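Local coordinates for decaprenyl diphosphate synthase (Rhodobacter capsulatus, PDB 3MZV), which probably condenses farnesyl diphosphate with successive isopentenyl diphosphates, with magnesium, into the long all-trans polyprenyl diphosphate used for isoprenoid quinone side chains, at residues 68-72 and 73-77; 130-133 and 134-137. One frame throughout, in Å; residues are numbered along the deposited sequence.

Both contacts sit at the periphery of the mainly helical isoprenoid synthase fold, with centres about 23 and 24 Å from the centre of the chain and about 13 Å from each other. Contact 1 brings the chain from helix 56-67 into helix 74-96; contact 2 takes it from helix 114-133 towards helix 138-161. They touch along one seam: F74 CZ packs 3.5 Å from D134 O, and H77 CD2 lies 3.6 Å from L131 CD1. The methyl T135 CG2 rests 3.8 Å from F74 CD1. Helix 74-96, which starts at this seam, runs at its other end into the aspartate-rich DDxxD sequence, which in this family binds the substrate diphosphate through magnesium and probably does so here.

Contact 1 of 2, residues 68-72 and 73-77; sequences VGYGG and PFHVH
A cis peptide bond joins G72 to P73 and brings their CA atoms to 2.9 Å, a sharp kink just ahead of helix 74-96. The Y70 side chain reaches forward past this kink to F74 and H75. Its CG stands anti to the backbone N (chi1 -172°), which sends the ring alongside the G72-P73 backbone, with G72 N over one face, towards the rim. At the ring's far end, Y70 OH accepts a hydrogen bond of 3.1 Å from F74 N, fairly straight, 157° at the hydrogen, and F74 N lies at the ring edge, in its plane. A phenylalanine in place of Y70 would lack the hydroxyl and would probably leave the F74 amide without this acceptor. The edge that carries Y70 CD2 and CE2 is turned to the H75 imidazole in an offset edge-to-face pair, planes at 86° and centroids 5.4 Å apart; the nearest ring atoms, Y70 CE2 and H75 ND1, are 3.6 Å apart. Lacking a CB, G72 lets the imidazole in, with H75 CE1 3.5 Å from G72 CA; a CB there would also strike P73 CA. Further along, P73 CG sits over the centre of the F74 ring, and F74 CD1 in turn lies over the H77 ring, whose ND1 makes a weak bond of 3.4 Å to P73 O. H75 is buried against L62, A65 and R66 of helix 56-67, and its NE2 has a weak bond to D21; Y70 and F74 both lean on I194 of helix 169-194. Upstream, G69, at positive phi, is the C-prime residue of a Schellman motif closing helix 56-67, in which Y70 N bonds to A65 O: the segment is a short helix-to-helix connection of the isoprenoid synthase fold.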
ATOM      1  N   VAL B  68      -9.265  -5.151 -28.983  1.00 38.82           N
ATOM      2  CA  VAL B  68      -9.303  -3.917 -29.770  1.00 39.04           C
ATOM      3  C   VAL B  68      -8.116  -3.836 -30.759  1.00 39.97           C
ATOM      4  O   VAL B  68      -7.835  -2.771 -31.340  1.00 41.02           O
ATOM      5  CB  VAL B  68      -9.415  -2.673 -28.857  1.00 38.07           C
ATOM      6  CG1 VAL B  68     -10.695  -2.714 -28.031  1.00 36.78           C
ATOM      7  CG2 VAL B  68      -8.159  -2.509 -27.991  1.00 35.43           C
ATOM      8  N   GLY B  69      -7.392  -4.941 -30.927  1.00 39.26           N
ATOM      9  CA  GLY B  69      -6.332  -5.054 -31.933  1.00 39.26           C
ATOM     10  C   GLY B  69      -4.912  -4.657 -31.540  1.00 39.02           C
ATOM     11  O   GLY B  69      -4.094  -4.394 -32.410  1.00 37.97           O
ATOM     12  N   TYR B  70      -4.623  -4.609 -30.240  1.00 37.09           N
ATOM     13  CA  TYR B  70      -3.320  -4.192 -29.769  1.00 37.32           C
ATOM     14  C   TYR B  70      -2.344  -5.333 -29.967  1.00 38.64           C
ATOM     15  O   TYR B  70      -2.683  -6.473 -29.700  1.00 39.75           O
ATOM     16  CB  TYR B  70      -3.391  -3.858 -28.292  1.00 35.53           C
ATOM     17  CG  TYR B  70      -2.158  -3.225 -27.717  1.00 36.16           C
ATOM     18  CD1 TYR B  70      -1.632  -2.036 -28.258  1.00 37.92           C
ATOM     19  CD2 TYR B  70      -1.501  -3.810 -26.656  1.00 35.21           C
ATOM     20  CE1 TYR B  70      -0.506  -1.431 -27.710  1.00 36.19           C
ATOM     21  CE2 TYR B  70      -0.419  -3.220 -26.087  1.00 33.85           C
ATOM     22  CZ  TYR B  70       0.098  -2.021 -26.621  1.00 36.30           C
ATOM     23  OH  TYR B  70       1.227  -1.458 -26.062  1.00 33.90           O
ATOM     24  N   GLY B  71      -1.160  -5.008 -30.454  1.00 38.81           N
ATOM     25  CA  GLY B  71      -0.104  -5.984 -30.694  1.00 40.16           C
ATOM     26  C   GLY B  71       0.960  -6.033 -29.606  1.00 39.55           C
ATOM     27  O   GLY B  71       1.899  -6.808 -29.716  1.00 41.10           O
ATOM     28  N   GLY B  72       0.835  -5.228 -28.554  1.00 39.12           N
ATOM     29  CA  GLY B  72       1.810  -5.252 -27.458  1.00 38.77           C
ATOM     30  C   GLY B  72       2.723  -4.048 -27.579  1.00 39.16           C
ATOM     31  O   GLY B  72       2.588  -3.271 -28.536  1.00 39.37           O
ATOM     32  N   PRO B  73       3.653  -3.901 -26.631  1.00 38.16           N
ATOM     33  CA  PRO B  73       3.921  -4.873 -25.570  1.00 37.13           C
ATOM     34  C   PRO B  73       3.287  -4.562 -24.214  1.00 35.70           C
ATOM     35  O   PRO B  73       3.438  -5.328 -23.282  1.00 34.03           O
ATOM     36  CB  PRO B  73       5.417  -4.732 -25.400  1.00 37.54           C
ATOM     37  CG  PRO B  73       5.634  -3.258 -25.661  1.00 39.31           C
ATOM     38  CD  PRO B  73       4.632  -2.813 -26.622  1.00 38.40           C
ATOM     39  N   PHE B  74       2.676  -3.396 -24.068  1.00 34.21           N
ATOM     40  CA  PHE B  74       2.405  -2.872 -22.725  1.00 32.98           C
ATOM     41  C   PHE B  74       1.126  -3.376 -22.069  1.00 31.96           C
ATOM     42  O   PHE B  74       0.836  -3.018 -20.935  1.00 29.77           O
ATOM     43  CB  PHE B  74       2.416  -1.361 -22.759  1.00 32.45           C
ATOM     44  CG  PHE B  74       3.801  -0.775 -23.006  1.00 34.97           C
ATOM     45  CD1 PHE B  74       4.868  -1.162 -22.263  1.00 35.48           C
ATOM     46  CD2 PHE B  74       4.013   0.126 -24.043  1.00 37.38           C
ATOM     47  CE1 PHE B  74       6.138  -0.625 -22.500  1.00 37.75           C
ATOM     48  CE2 PHE B  74       5.294   0.663 -24.274  1.00 39.20           C
ATOM     49  CZ  PHE B  74       6.332   0.266 -23.502  1.00 34.53           C
ATOM     50  N   HIS B  75       0.342  -4.187 -22.771  1.00 31.32           N
ATOM     51  CA  HIS B  75      -0.804  -4.836 -22.136  1.00 31.60           C
ATOM     52  C   HIS B  75      -0.293  -5.891 -21.103  1.00 32.41           C
ATOM     53  O   HIS B  75      -0.958  -6.181 -20.117  1.00 31.15           O
ATOM     54  CB  HIS B  75      -1.747  -5.453 -23.168  1.00 32.12           C
ATOM     55  CG  HIS B  75      -1.130  -6.530 -23.968  1.00 31.90           C
ATOM     56  ND1 HIS B  75       0.105  -6.396 -24.564  1.00 32.97           N
ATOM     57  CD2 HIS B  75      -1.579  -7.769 -24.300  1.00 34.28           C
ATOM     58  CE1 HIS B  75       0.410  -7.518 -25.194  1.00 32.59           C
ATOM     59  NE2 HIS B  75      -0.596  -8.366 -25.055  1.00 36.17           N
ATOM     60  N   VAL B  76       0.873  -6.449 -21.359  1.00 33.11           N
ATOM     61  CA  VAL B  76       1.537  -7.350 -20.394  1.00 34.31           C
ATOM     62  C   VAL B  76       1.882  -6.651 -19.067  1.00 33.79           C
ATOM     63  O   VAL B  76       1.477  -7.093 -17.960  1.00 34.80           O
ATOM     64  CB  VAL B  76       2.758  -8.043 -21.033  1.00 34.85           C
ATOM     65  CG1 VAL B  76       3.439  -8.926 -19.975  1.00 36.99           C
ATOM     66  CG2 VAL B  76       2.267  -8.941 -22.231  1.00 34.94           C
ATOM     67  N   HIS B  77       2.507  -5.494 -19.185  1.00 33.77           N
ATOM     68  CA  HIS B  77       2.822  -4.656 -18.027  1.00 32.50           C
ATOM     69  C   HIS B  77       1.555  -4.322 -17.241  1.00 32.19           C
ATOM     70  O   HIS B  77       1.527  -4.417 -16.015  1.00 31.15           O
ATOM     71  CB  HIS B  77       3.509  -3.354 -18.427  1.00 31.90           C
ATOM     72  CG  HIS B  77       4.781  -3.535 -19.194  1.00 35.31           C
ATOM     73  ND1 HIS B  77       4.833  -4.190 -20.406  1.00 37.29           N
ATOM     74  CD2 HIS B  77       6.048  -3.124 -18.930  1.00 36.82           C
ATOM     75  CE1 HIS B  77       6.083  -4.191 -20.846  1.00 41.67           C
ATOM     76  NE2 HIS B  77       6.841  -3.574 -19.955  1.00 37.12           N
TER

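Contact 2 of 2, residues 130-133 and 134-137; sequences QLMT and DTGN
T135 holds M132 O twice. Its OG1 donates at 2.7 Å, almost straight in line with the carbonyl (C=O...OG1 166°), while T135 N bonds to the same oxygen at 3.0 Å from well above the carbonyl plane. The hydroxyl gets there because OG1 stands between the backbone N and carbonyl carbon (chi1 68°). Neighbouring backbone bonds run D134 N to L131 O and G136 N to T133 O, the latter closing a type I beta turn from T133 to G136. The same OG1 of T135 also accepts from N137 N at 3.2 Å, an ST turn that follows directly on the winding-down of helix 114-133; G136 leaves helical angles there with positive phi. Within the last turn of the helix, T133 OG1 reaches back to Q130 O, donating at 2.6 Å in the carbonyl plane, so this oxygen, which also takes T133 N, is gripped by two protein donors. D134 CB lies 3.2 Å from L131 O, and the D134 and L131 side chains cross at about a right angle, OD2 of D134 coming 4.0 Å from L131 CD1. Two waters donate to D134 OD1: one at 2.8 Å also donates to Q130 O, and the other, at 2.7 Å, also donates to T133 OG1, tying the aspartate to the last helical turn. Beyond this shell, OD2 of D134 forms a salt bridge with R32 of helix 19-32, which would be expected to favour the charged carboxylate. Q130 NE2 bonds to E142 of the second subunit, placing this helix end at the dimer interface, and N137, as N-cap of helix 138-161, bonds through OD1 to V140 N.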
ATOM      1  N   GLN B 130       5.994   1.356 -10.264  1.00 35.07           N
ATOM      2  CA  GLN B 130       7.256   1.571 -10.916  1.00 35.40           C
ATOM      3  C   GLN B 130       7.212   0.973 -12.306  1.00 35.87           C
ATOM      4  O   GLN B 130       7.587   1.641 -13.289  1.00 36.13           O
ATOM      5  CB  GLN B 130       8.391   0.968 -10.095  1.00 36.08           C
ATOM      6  CG  GLN B 130       9.756   1.312 -10.596  1.00 38.02           C
ATOM      7  CD  GLN B 130      10.838   0.576  -9.839  1.00 43.80           C
ATOM      8  OE1 GLN B 130      10.598  -0.503  -9.255  1.00 47.13           O
ATOM      9  NE2 GLN B 130      12.030   1.134  -9.851  1.00 39.65           N
ATOM     10  N   LEU B 131       6.723  -0.268 -12.380  1.00 35.03           N
ATOM     11  CA  LEU B 131       6.572  -0.978 -13.636  1.00 35.33           C
ATOM     12  C   LEU B 131       5.702  -0.204 -14.646  1.00 36.02           C
ATOM     13  O   LEU B 131       6.088  -0.090 -15.822  1.00 37.23           O
ATOM     14  CB  LEU B 131       5.958  -2.340 -13.351  1.00 35.22           C
ATOM     15  CG  LEU B 131       5.583  -3.232 -14.544  1.00 35.68           C
ATOM     16  CD1 LEU B 131       6.778  -3.465 -15.440  1.00 36.57           C
ATOM     17  CD2 LEU B 131       5.020  -4.525 -14.063  1.00 37.33           C
ATOM     18  N   MET B 132       4.585   0.378 -14.166  1.00 35.82           N
ATOM     19  CA  MET B 132       3.680   1.107 -15.047  0.50 35.06           C
ATOM     20  C   MET B 132       4.315   2.281 -15.763  1.00 35.96           C
ATOM     21  O   MET B 132       3.888   2.609 -16.865  1.00 35.29           O
ATOM     22  CB  MET B 132       2.468   1.573 -14.273  0.50 34.39           C
ATOM     23  CG  MET B 132       1.534   0.475 -13.976  0.50 31.16           C
ATOM     24  SD  MET B 132       1.079  -0.359 -15.466  0.50 25.43           S
ATOM     25  CE  MET B 132       0.376   1.085 -16.270  0.50 30.90           C
ATOM     26  N   THR B 133       5.328   2.887 -15.154  1.00 35.95           N
ATOM     27  CA  THR B 133       6.023   4.018 -15.738  1.00 37.64           C
ATOM     28  C   THR B 133       6.776   3.636 -17.034  1.00 38.16           C
ATOM     29  O   THR B 133       6.974   4.483 -17.909  1.00 38.78           O
ATOM     30  CB  THR B 133       6.984   4.709 -14.747  1.00 37.79           C
ATOM     31  OG1 THR B 133       8.128   3.870 -14.460  1.00 39.17           O
ATOM     32  CG2 THR B 133       6.242   5.072 -13.474  1.00 36.53           C
ATOM     33  N   ASP B 134       7.139   2.368 -17.171  1.00 37.97           N
ATOM     34  CA  ASP B 134       7.728   1.883 -18.421  1.00 38.48           C
ATOM     35  C   ASP B 134       6.740   2.076 -19.605  1.00 37.86           C
ATOM     36  O   ASP B 134       7.165   2.172 -20.743  1.00 38.65           O
ATOM     37  CB  ASP B 134       8.058   0.391 -18.335  1.00 38.86           C
ATOM     38  CG  ASP B 134       9.205   0.085 -17.404  1.00 41.68           C
ATOM     39  OD1 ASP B 134       9.780   1.017 -16.856  1.00 42.30           O
ATOM     40  OD2 ASP B 134       9.494  -1.124 -17.222  1.00 46.14           O
ATOM     41  N   THR B 135       5.440   2.130 -19.353  1.00 37.33           N
ATOM     42  CA  THR B 135       4.504   2.251 -20.451  1.00 37.46           C
ATOM     43  C   THR B 135       4.462   3.677 -21.008  1.00 38.75           C
ATOM     44  O   THR B 135       3.910   3.874 -22.077  1.00 38.40           O
ATOM     45  CB  THR B 135       3.040   1.865 -20.077  1.00 37.75           C
ATOM     46  OG1 THR B 135       2.515   2.834 -19.179  1.00 36.60           O
ATOM     47  CG2 THR B 135       2.933   0.506 -19.451  1.00 36.24           C
ATOM     48  N   GLY B 136       4.937   4.662 -20.252  1.00 38.75           N
ATOM     49  CA  GLY B 136       4.771   6.079 -20.609  1.00 39.05           C
ATOM     50  C   GLY B 136       3.338   6.617 -20.651  1.00 39.13           C
ATOM     51  O   GLY B 136       3.103   7.752 -21.064  1.00 41.13           O
ATOM     52  N   ASN B 137       2.351   5.827 -20.226  1.00 38.17           N
ATOM     53  CA  ASN B 137       0.963   6.237 -20.348  1.00 36.78           C
ATOM     54  C   ASN B 137       0.460   6.705 -18.968  1.00 37.42           C
ATOM     55  O   ASN B 137       0.214   5.875 -18.058  1.00 35.26           O
ATOM     56  CB  ASN B 137       0.120   5.079 -20.917  1.00 36.72           C
ATOM     57  CG  ASN B 137      -1.255   5.490 -21.297  1.00 35.09           C
ATOM     58  OD1 ASN B 137      -2.045   5.910 -20.475  1.00 35.99           O
ATOM     59  ND2 ASN B 137      -1.569   5.351 -22.566  1.00 38.28           N
TER
HETATM   60  O   HOH W   1      10.167   0.338 -14.198  1.00 35.81           O
HETATM   61  O   HOH W   2      10.176   3.618 -16.244  1.00 39.21           O